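PDB 2VBQ: aminoglycoside 6'-n-acetyltransferase from Salmonella choleraesuis, which catalyses transfer of an acetyl group from acetyl-CoA to the 6'-amino group of aminoglycoside antibiotics, conferring resistance to drugs such as amikacin and tobramycin. Local coordinates for residues A80-D85 / T125-R130; Q115-V120 / R130-D135. All blocks are in the same frame, centred on the assembly; numbering follows the deposited sequence.

Contact 1 (A80-D85 / T125-R130)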
# COMPACT_ATOMS: atom_id res chain seq x y z
N ALA A 80 10.55 -4.46 -7.26
CA ALA A 80 9.45 -5.23 -6.65
C ALA A 80 9.65 -5.35 -5.14
O ALA A 80 10.76 -5.21 -4.63
CB ALA A 80 9.33 -6.59 -7.30
N SER A 81 8.55 -5.55 -4.42
CA SER A 81 8.61 -5.82 -3.00
C SER A 81 7.67 -6.96 -2.65
O SER A 81 6.76 -7.29 -3.42
CB SER A 81 8.17 -4.58 -2.21
OG SER A 81 6.80 -4.30 -2.48
N ILE A 82 7.88 -7.53 -1.46
CA ILE A 82 6.89 -8.39 -0.82
C ILE A 82 6.30 -7.57 0.32
O ILE A 82 6.99 -7.24 1.31
CB ILE A 82 7.52 -9.65 -0.23
CG1 ILE A 82 8.36 -10.40 -1.28
CG2 ILE A 82 6.39 -10.54 0.44
CD1 ILE A 82 7.60 -10.91 -2.48
N ARG A 83 5.03 -7.24 0.18
CA ARG A 83 4.37 -6.34 1.11
C ARG A 83 3.53 -7.14 2.10
O ARG A 83 2.72 -7.97 1.69
CB ARG A 83 3.47 -5.34 0.37
CG ARG A 83 4.23 -4.22 -0.36
CD ARG A 83 3.23 -3.12 -0.66
NE ARG A 83 3.69 -2.05 -1.54
CZ ARG A 83 2.89 -1.07 -1.99
NH1 ARG A 83 1.61 -1.02 -1.62
NH2 ARG A 83 3.36 -0.13 -2.80
N HIS A 84 3.75 -6.90 3.39
CA HIS A 84 2.86 -7.39 4.46
C HIS A 84 1.77 -6.37 4.85
O HIS A 84 0.77 -6.75 5.46
CB HIS A 84 3.64 -7.80 5.70
CG HIS A 84 4.38 -9.09 5.56
ND1 HIS A 84 3.81 -10.32 5.81
CD2 HIS A 84 5.68 -9.34 5.23
CE1 HIS A 84 4.70 -11.27 5.62
NE2 HIS A 84 5.85 -10.71 5.26
N ASP A 85 1.97 -5.09 4.53
CA ASP A 85 0.93 -4.07 4.80
C ASP A 85 -0.31 -4.45 3.96
O ASP A 85 -0.19 -5.13 2.93
CB ASP A 85 1.34 -2.67 4.35
CG ASP A 85 2.54 -2.09 5.12
OD1 ASP A 85 2.97 -2.62 6.16
OD2 ASP A 85 3.06 -1.07 4.64
N THR A 125 5.92 -15.54 -6.41
CA THR A 125 5.37 -16.89 -6.32
C THR A 125 6.29 -17.80 -5.51
O THR A 125 5.82 -18.52 -4.62
CB THR A 125 5.05 -17.47 -7.73
OG1 THR A 125 3.97 -16.72 -8.28
CG2 THR A 125 4.66 -18.97 -7.67
N ASN A 126 7.59 -17.73 -5.77
CA ASN A 126 8.53 -18.55 -5.01
C ASN A 126 8.64 -18.16 -3.51
O ASN A 126 9.07 -18.98 -2.68
CB ASN A 126 9.91 -18.53 -5.68
CG ASN A 126 10.00 -19.48 -6.85
OD1 ASN A 126 10.92 -19.39 -7.67
ND2 ASN A 126 9.04 -20.41 -6.95
N LYS A 127 8.28 -16.91 -3.22
CA LYS A 127 8.15 -16.38 -1.86
C LYS A 127 6.78 -16.63 -1.20
O LYS A 127 6.48 -16.08 -0.14
CB LYS A 127 8.44 -14.87 -1.90
CG LYS A 127 9.81 -14.51 -1.37
CD LYS A 127 10.94 -14.95 -2.23
CE LYS A 127 12.22 -14.23 -1.80
NZ LYS A 127 12.36 -14.15 -0.33
N GLY A 128 5.95 -17.44 -1.84
CA GLY A 128 4.62 -17.75 -1.32
C GLY A 128 3.58 -16.66 -1.41
O GLY A 128 2.61 -16.66 -0.62
N CYS A 129 3.72 -15.72 -2.34
CA CYS A 129 2.64 -14.75 -2.54
C CYS A 129 1.52 -15.30 -3.45
O CYS A 129 1.80 -15.90 -4.48
CB CYS A 129 3.16 -13.40 -3.10
SG CYS A 129 4.39 -12.59 -2.04
N ARG A 130 0.27 -15.08 -3.05
CA ARG A 130 -0.88 -15.54 -3.86
C ARG A 130 -1.34 -14.51 -4.87
O ARG A 130 -1.98 -14.85 -5.86
CB ARG A 130 -2.06 -15.97 -2.96
CG ARG A 130 -1.68 -17.03 -1.93
CD ARG A 130 -2.89 -17.82 -1.35
NE ARG A 130 -3.58 -17.15 -0.24
CZ ARG A 130 -3.06 -16.95 0.97
NH1 ARG A 130 -1.82 -17.33 1.26
NH2 ARG A 130 -3.79 -16.35 1.91
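The backbones of 80-85 and 125-130 come nearest at Ile-82 and Cys-129, whose CA atoms lie 7.8 Å apart. Residues 80-83 form the last part of strand 73-83. Residues 125-130 take the chain off the end of helix 112-126. No hydrogen bond joins the two segments, and only side chains meet.

Ile-82 reaches across with two methyl groups, and the sulfur of Cys-129 rests against both of them from one side. Its CD1 lies 3.6 Å from Cys-129 SG, and its CG2 lies 3.8 Å from the same SG. CG2 stands opposite the backbone N across the CA–CB bond. CG1 lies beside that N (chi1 -53°), and its bend at chi2 of -62° carries CD1 back to the sulfur. The same CD1 also touches Lys-127 CB at 4.1 Å. The two side chains cross there at about a right angle. The lysine bends away at chi2, and its NZ makes a weak hydrogen bond to Asp-61 O.

The turn that presents Lys-127 and Cys-129 is a Schellman motif. Gly-128 is its C' residue, with phi of 73°. Gly-128 N bonds to Thr-125 O at 3.0 Å, and Cys-129 N bonds back to the carbonyl of Gly-124. The helix is thus closed just before strand 131-136 of the GNAT fold.

Trp-123 and Val-96 also pack on Ile-82, and Val-96 touches Cys-129 as well. Arg-83 points its CB away from the turn. It makes a salt bridge with Glu-99, a residue of the substrate site, and Ser-81 OG hydrogen-bonds to the same carboxylate oxygen.

Contact 2 (Q115-V120 / R130-D135)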
# COMPACT_ATOMS: atom_id res chain seq x y z
N GLN A 115 8.29 -9.49 -19.85
CA GLN A 115 9.28 -10.38 -19.26
C GLN A 115 9.76 -9.91 -17.89
O GLN A 115 9.92 -10.73 -17.00
CB GLN A 115 10.42 -10.60 -20.22
CG GLN A 115 9.98 -11.47 -21.40
CD GLN A 115 11.13 -11.89 -22.26
OE1 GLN A 115 11.08 -11.72 -23.48
NE2 GLN A 115 12.19 -12.43 -21.64
N LEU A 116 9.93 -8.59 -17.72
CA LEU A 116 10.23 -8.04 -16.39
C LEU A 116 9.16 -8.44 -15.35
O LEU A 116 9.48 -8.91 -14.26
CB LEU A 116 10.35 -6.51 -16.46
CG LEU A 116 11.68 -5.98 -17.00
CD1 LEU A 116 11.56 -4.47 -17.39
CD2 LEU A 116 12.81 -6.20 -15.93
N ILE A 117 7.89 -8.26 -15.71
CA ILE A 117 6.77 -8.57 -14.81
C ILE A 117 6.66 -10.10 -14.53
O ILE A 117 6.35 -10.51 -13.41
CB ILE A 117 5.44 -7.92 -15.34
CG1 ILE A 117 5.51 -6.41 -15.11
CG2 ILE A 117 4.17 -8.51 -14.67
CD1 ILE A 117 4.47 -5.60 -15.88
N ALA A 118 6.94 -10.91 -15.55
CA ALA A 118 7.03 -12.37 -15.38
C ALA A 118 8.08 -12.77 -14.34
O ALA A 118 7.85 -13.69 -13.53
CB ALA A 118 7.30 -13.03 -16.71
N ALA A 119 9.23 -12.07 -14.34
CA ALA A 119 10.28 -12.28 -13.35
C ALA A 119 9.83 -11.86 -11.93
O ALA A 119 10.12 -12.58 -10.96
CB ALA A 119 11.57 -11.52 -13.74
N VAL A 120 9.18 -10.70 -11.81
CA VAL A 120 8.60 -10.25 -10.52
C VAL A 120 7.61 -11.30 -9.99
O VAL A 120 7.66 -11.66 -8.81
CB VAL A 120 7.86 -8.87 -10.65
CG1 VAL A 120 6.98 -8.58 -9.38
CG2 VAL A 120 8.84 -7.73 -10.92
N ARG A 130 0.27 -15.08 -3.05
CA ARG A 130 -0.88 -15.54 -3.86
C ARG A 130 -1.34 -14.51 -4.87
O ARG A 130 -1.98 -14.85 -5.86
CB ARG A 130 -2.06 -15.97 -2.96
CG ARG A 130 -1.68 -17.03 -1.93
CD ARG A 130 -2.89 -17.82 -1.35
NE ARG A 130 -3.58 -17.15 -0.24
CZ ARG A 130 -3.06 -16.95 0.97
NH1 ARG A 130 -1.82 -17.33 1.26
NH2 ARG A 130 -3.79 -16.35 1.91
N GLU A 131 -0.99 -13.24 -4.64
CA GLU A 131 -1.45 -12.15 -5.47
C GLU A 131 -0.27 -11.24 -5.81
O GLU A 131 0.65 -11.06 -4.99
CB GLU A 131 -2.52 -11.32 -4.74
CG GLU A 131 -3.87 -12.01 -4.55
CD GLU A 131 -4.74 -11.30 -3.50
OE1 GLU A 131 -4.28 -11.08 -2.37
OE2 GLU A 131 -5.90 -10.96 -3.81
N MET A 132 -0.31 -10.69 -7.01
CA MET A 132 0.58 -9.62 -7.43
C MET A 132 -0.25 -8.37 -7.64
O MET A 132 -1.36 -8.43 -8.19
CB MET A 132 1.33 -10.01 -8.72
CG MET A 132 2.18 -8.88 -9.36
SD MET A 132 3.38 -9.50 -10.56
CE MET A 132 2.26 -10.24 -11.74
N ALA A 133 0.27 -7.24 -7.17
CA ALA A 133 -0.41 -5.97 -7.34
C ALA A 133 0.52 -4.86 -7.82
O ALA A 133 1.77 -5.00 -7.81
CB ALA A 133 -1.13 -5.56 -6.05
N SER A 134 -0.11 -3.75 -8.22
CA SER A 134 0.55 -2.58 -8.78
C SER A 134 -0.44 -1.41 -8.72
O SER A 134 -1.62 -1.62 -8.46
CB SER A 134 0.97 -2.86 -10.22
OG SER A 134 1.73 -1.79 -10.76
N ASP A 135 0.04 -0.19 -8.88
CA ASP A 135 -0.86 0.93 -9.02
C ASP A 135 -0.27 1.86 -10.07
O ASP A 135 0.92 1.79 -10.39
CB ASP A 135 -1.11 1.66 -7.68
CG ASP A 135 0.03 2.58 -7.27
OD1 ASP A 135 0.37 3.52 -8.02
OD2 ASP A 135 0.58 2.38 -6.17
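Helix 112-126 and strand 131-136 are the last two elements of a beta-alpha-beta unit that starts with strand 95-103. The unit is part of the GNAT fold, and residues 109-114, in and just before the first turn of this helix, bind acetyl-CoA. The contact is one part of the packing of the helix on the sheet, against its edge strand within this chain. Met-132 supplies the whole strand side of it and meets Ile-117 and Val-120, one helical turn apart. All three are buried, and no hydrogen bond crosses.

The closest CA pair is Val-120 and Met-132, 8.6 Å apart. Met-132 bridges that gap with an extended start to its chain, chi1 173° and chi2 163°. The bend comes at the thioether, where chi3 of 62° turns CE toward Ile-117. Ile-101 of the acetyl-CoA site packs on Ile-117, and Val-96 touches both Val-120 and Met-132.

Farther along the strand, Asp-135 OD1 hydrogen-bonds to the bound bisubstrate analogue. Residues 132-135 also pair antiparallel with a strand of the second subunit. Sulfur and methyl of Met-132 have separate partners on the helix: SD lies 3.9 Å from Val-120 CG1, and CE lies 3.9 Å from Ile-117 CG2.

How the contacts relate
Contacts 1 and 2 have their centres about 10 Å apart. Both use helix 112-126 and reach the same mixed sheet. Along the chain their segments alternate: 80-85, 115-120, 125-130, 130-135. The two contacts share Arg-130 as a segment end, though it touches nothing across either. Contact 1 joins the turn after the helix to strand 73-83, while contact 2 joins the middle of the helix to strand 131-136. Strand 95-103 runs between those two strands, and Ile-117 and Val-120 of the helix pack on it. The contacts touch directly, with Ala-80 CB 3.7 Å from Val-120 CG1. Both also meet the second subunit, and through strand 131-136 the sheet continues across the homodimer interface.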